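Local structure of SAM-dependent methyltransferase (3GGD) at residues F211-Q216 against F238-K243. The protein probably transfers methyl groups from S-adenosyl-L-methionine to a substrate not yet identified, and binds the product S-adenosyl-L-homocysteine. Numbering follows the deposited sequence. Where two conformers were deposited one is given.
Sequences FEILSQ and FWAVIK. With EDO (1,2-ethanediol), chain O; SO4 (sulfate ion), chain I; EDO (1,2-ethanediol), chain R.
Strands 211-216 and 238-243 form the antiparallel pair at one margin of the Rossmann-like methyltransferase sheet, in the strand order 3-2-1-4-5-7-6 of this fold. Strand 237-244 runs between 158-164 and the outermost strand 211-217. A classic beta bulge interrupts the pair: Leu214 and Ser215 both face Val241. Leu214 N donates to Val241 O at 2.7 Å, while Ser215 N reaches the same oxygen only weakly. Val241 N returns a bond to Ser215 O (2.8 Å, 168° at the hydrogen). Before the bulge, Glu212 and Lys243 exchange two backbone hydrogen bonds.

The Trp239 indole lies with one face against the backbone of Gln216, whose C sits 3.6 Å above the ring plane, toward the rim. Trp239 CG stands between the backbone N and the carbonyl carbon (chi1 65°), which swings the ring over the neighbouring strand. Ser215 OG meets the ring edge, 3.5 Å from Trp239 CZ3. Arg49 adds a cation-pi contact. With an alanine in place of Trp239, the Gln216 backbone would probably lose its cover and Arg49 its aromatic partner.

Ile213, Gln216, Ala240 and Ile242 share the sheet face that helix 201-207 packs on. There Ile213 CG1 touches Ile242 CG2 at 4.1 Å. Gln216 OE1 comes to the Phe238 ring edge, 3.6 Å from CE1, with its amide turned 87° from the ring.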
ATOM      1  N   PHE A 211      -8.302  17.522   4.419  1.00 59.59           N
ATOM      2  CA  PHE A 211      -9.072  16.659   3.518  1.00 59.35           C
ATOM      3  C   PHE A 211     -10.454  16.279   4.065  1.00 60.13           C
ATOM      4  O   PHE A 211     -10.655  16.161   5.259  1.00 61.05           O
ATOM      5  CB  PHE A 211      -8.284  15.380   3.181  1.00 58.69           C
ATOM      6  CG  PHE A 211      -7.176  15.602   2.185  1.00 59.22           C
ATOM      7  CD1 PHE A 211      -6.069  16.389   2.526  1.00 59.66           C
ATOM      8  CD2 PHE A 211      -7.261  15.084   0.889  1.00 58.28           C
ATOM      9  CE1 PHE A 211      -5.050  16.635   1.602  1.00 59.39           C
ATOM     10  CE2 PHE A 211      -6.246  15.341  -0.043  1.00 59.54           C
ATOM     11  CZ  PHE A 211      -5.142  16.095   0.311  1.00 58.41           C
ATOM     12  N   GLU A 212     -11.391  16.101   3.143  0.50 60.19           N
ATOM     13  CA  GLU A 212     -12.729  15.590   3.403  0.50 60.18           C
ATOM     14  C   GLU A 212     -12.665  14.076   3.216  0.50 59.95           C
ATOM     15  O   GLU A 212     -11.968  13.610   2.320  0.50 59.52           O
ATOM     16  CB  GLU A 212     -13.693  16.180   2.361  0.50 59.69           C
ATOM     17  CG  GLU A 212     -15.159  15.957   2.643  0.50 60.88           C
ATOM     18  CD  GLU A 212     -16.074  16.454   1.528  0.50 60.75           C
ATOM     19  OE1 GLU A 212     -15.588  17.089   0.561  0.50 61.50           O
ATOM     20  OE2 GLU A 212     -17.283  16.180   1.613  0.50 61.17           O
ATOM     21  N   ILE A 213     -13.363  13.313   4.055  1.00 59.88           N
ATOM     22  CA  ILE A 213     -13.507  11.884   3.858  1.00 60.36           C
ATOM     23  C   ILE A 213     -14.815  11.713   3.080  1.00 61.17           C
ATOM     24  O   ILE A 213     -15.864  12.052   3.574  1.00 60.50           O
ATOM     25  CB  ILE A 213     -13.582  11.117   5.191  1.00 60.62           C
ATOM     26  CG1 ILE A 213     -12.298  11.355   6.001  1.00 59.59           C
ATOM     27  CG2 ILE A 213     -13.947   9.585   4.935  1.00 58.77           C
ATOM     28  CD1 ILE A 213     -12.300  10.794   7.430  1.00 60.68           C
ATOM     29  N   LEU A 214     -14.737  11.230   1.846  1.00 61.70           N
ATOM     30  CA  LEU A 214     -15.951  11.045   1.033  1.00 61.21           C
ATOM     31  C   LEU A 214     -16.676   9.768   1.411  1.00 60.75           C
ATOM     32  O   LEU A 214     -17.894   9.691   1.307  1.00 60.15           O
ATOM     33  CB  LEU A 214     -15.593  11.004  -0.460  1.00 61.12           C
ATOM     34  CG  LEU A 214     -14.846  12.250  -0.987  1.00 61.77           C
ATOM     35  CD1 LEU A 214     -14.730  12.146  -2.500  1.00 62.24           C
ATOM     36  CD2 LEU A 214     -15.541  13.566  -0.529  1.00 62.50           C
ATOM     37  N   SER A 215     -15.925   8.772   1.874  1.00 60.16           N
ATOM     38  CA  SER A 215     -16.479   7.490   2.181  1.00 59.97           C
ATOM     39  C   SER A 215     -15.428   6.735   2.977  1.00 59.71           C
ATOM     40  O   SER A 215     -14.223   6.919   2.750  1.00 59.56           O
ATOM     41  CB  SER A 215     -16.691   6.782   0.826  1.00 60.55           C
ATOM     42  OG  SER A 215     -17.167   5.489   0.991  1.00 63.72           O
ATOM     43  N   GLN A 216     -15.842   5.858   3.876  1.00 58.89           N
ATOM     44  CA  GLN A 216     -14.870   5.038   4.611  1.00 59.67           C
ATOM     45  C   GLN A 216     -15.487   3.768   5.092  1.00 60.08           C
ATOM     46  O   GLN A 216     -16.701   3.655   5.143  1.00 58.41           O
ATOM     47  CB  GLN A 216     -14.306   5.781   5.827  1.00 59.31           C
ATOM     48  CG  GLN A 216     -15.295   6.106   6.925  1.00 59.99           C
ATOM     49  CD  GLN A 216     -14.580   6.757   8.128  1.00 61.11           C
ATOM     50  OE1 GLN A 216     -13.784   6.101   8.814  1.00 64.36           O
ATOM     51  NE2 GLN A 216     -14.837   8.037   8.362  1.00 59.07           N
ATOM     52  N   PHE A 238      -8.809  -0.984   7.294  1.00 59.05           N
ATOM     53  CA  PHE A 238      -9.416   0.322   7.372  1.00 58.89           C
ATOM     54  C   PHE A 238      -9.264   0.877   5.971  1.00 59.26           C
ATOM     55  O   PHE A 238      -8.168   0.804   5.401  1.00 59.63           O
ATOM     56  CB  PHE A 238      -8.672   1.277   8.332  1.00 59.19           C
ATOM     57  CG  PHE A 238      -9.049   2.716   8.139  1.00 58.84           C
ATOM     58  CD1 PHE A 238     -10.217   3.205   8.653  1.00 62.61           C
ATOM     59  CD2 PHE A 238      -8.272   3.557   7.375  1.00 62.90           C
ATOM     60  CE1 PHE A 238     -10.604   4.495   8.447  1.00 61.97           C
ATOM     61  CE2 PHE A 238      -8.660   4.881   7.178  1.00 61.96           C
ATOM     62  CZ  PHE A 238      -9.849   5.320   7.712  1.00 61.21           C
ATOM     63  N   TRP A 239     -10.336   1.457   5.431  1.00 59.63           N
ATOM     64  CA  TRP A 239     -10.257   2.104   4.117  1.00 59.43           C
ATOM     65  C   TRP A 239     -11.047   3.397   4.091  1.00 59.24           C
ATOM     66  O   TRP A 239     -12.005   3.594   4.875  1.00 58.44           O
ATOM     67  CB  TRP A 239     -10.730   1.164   2.965  1.00 59.26           C
ATOM     68  CG  TRP A 239     -12.154   0.791   3.016  1.00 58.36           C
ATOM     69  CD1 TRP A 239     -12.669  -0.337   3.585  1.00 58.82           C
ATOM     70  CD2 TRP A 239     -13.279   1.514   2.483  1.00 57.06           C
ATOM     71  NE1 TRP A 239     -14.024  -0.362   3.446  1.00 58.54           N
ATOM     72  CE2 TRP A 239     -14.431   0.750   2.766  1.00 58.52           C
ATOM     73  CE3 TRP A 239     -13.421   2.715   1.786  1.00 58.60           C
ATOM     74  CZ2 TRP A 239     -15.720   1.158   2.405  1.00 59.90           C
ATOM     75  CZ3 TRP A 239     -14.697   3.116   1.424  1.00 57.95           C
ATOM     76  CH2 TRP A 239     -15.828   2.333   1.722  1.00 58.80           C
ATOM     77  N   ALA A 240     -10.613   4.286   3.194  1.00 58.91           N
ATOM     78  CA  ALA A 240     -11.258   5.577   3.014  1.00 59.11           C
ATOM     79  C   ALA A 240     -11.025   6.127   1.607  1.00 59.11           C
ATOM     80  O   ALA A 240     -10.034   5.792   0.934  1.00 59.59           O
ATOM     81  CB  ALA A 240     -10.767   6.618   4.100  1.00 57.39           C
ATOM     82  N   VAL A 241     -11.976   6.946   1.162  1.00 58.92           N
ATOM     83  CA  VAL A 241     -11.749   7.797  -0.003  1.00 58.44           C
ATOM     84  C   VAL A 241     -11.718   9.244   0.526  1.00 59.23           C
ATOM     85  O   VAL A 241     -12.671   9.689   1.190  1.00 58.28           O
ATOM     86  CB  VAL A 241     -12.858   7.657  -1.090  1.00 58.86           C
ATOM     87  CG1 VAL A 241     -12.546   8.581  -2.235  1.00 57.10           C
ATOM     88  CG2 VAL A 241     -12.987   6.187  -1.580  1.00 54.95           C
ATOM     89  N   ILE A 242     -10.621   9.958   0.229  1.00 59.35           N
ATOM     90  CA  ILE A 242     -10.452  11.343   0.679  1.00 59.14           C
ATOM     91  C   ILE A 242     -10.140  12.271  -0.501  1.00 59.79           C
ATOM     92  O   ILE A 242      -9.596  11.840  -1.532  1.00 59.57           O
ATOM     93  CB  ILE A 242      -9.394  11.461   1.828  1.00 59.27           C
ATOM     94  CG1 ILE A 242      -7.947  11.269   1.303  1.00 59.85           C
ATOM     95  CG2 ILE A 242      -9.703  10.430   2.949  1.00 56.59           C
ATOM     96  CD1 ILE A 242      -6.846  11.554   2.373  1.00 56.70           C
ATOM     97  N   LYS A 243     -10.517  13.538  -0.351  1.00 59.57           N
ATOM     98  CA  LYS A 243     -10.279  14.559  -1.359  1.00 59.36           C
ATOM     99  C   LYS A 243     -10.087  15.904  -0.619  1.00 58.90           C
ATOM    100  O   LYS A 243     -10.736  16.146   0.400  1.00 58.68           O
ATOM    101  CB  LYS A 243     -11.464  14.598  -2.298  1.00 59.45           C
ATOM    102  CG  LYS A 243     -11.330  15.525  -3.517  1.00 61.38           C
ATOM    103  CD  LYS A 243     -12.467  15.257  -4.489  1.00 60.72           C
ATOM    104  CE  LYS A 243     -12.370  16.091  -5.765  1.00 62.71           C
ATOM    105  NZ  LYS A 243     -12.679  17.516  -5.386  1.00 66.48           N
TER
HETATM  106  C1  EDO O 258     -14.042  14.192   6.964  1.00 76.10           C
HETATM  107  O1  EDO O 258     -14.833  14.966   6.093  1.00 73.87           O
HETATM  108  C2  EDO O 258     -14.182  14.653   8.400  1.00 78.78           C
HETATM  109  O2  EDO O 258     -13.115  14.048   9.115  1.00 79.10           O
HETATM  110  S   SO4 I 252     -12.450  19.477  -8.196  1.00136.84           S
HETATM  111  O1  SO4 I 252     -12.695  20.062  -9.513  1.00138.09           O
HETATM  112  O2  SO4 I 252     -12.274  18.032  -8.342  1.00137.54           O
HETATM  113  O3  SO4 I 252     -13.566  19.747  -7.288  1.00136.78           O
HETATM  114  O4  SO4 I 252     -11.229  20.077  -7.672  1.00137.76           O
HETATM  115  C1  EDO R 261     -17.388  -1.469   5.688  1.00 77.71           C
HETATM  116  O1  EDO R 261     -17.296  -1.430   7.103  1.00 78.43           O
HETATM  117  C2  EDO R 261     -16.300  -2.430   5.235  1.00 77.01           C
HETATM  118  O2  EDO R 261     -16.241  -2.434   3.823  1.00 75.24           O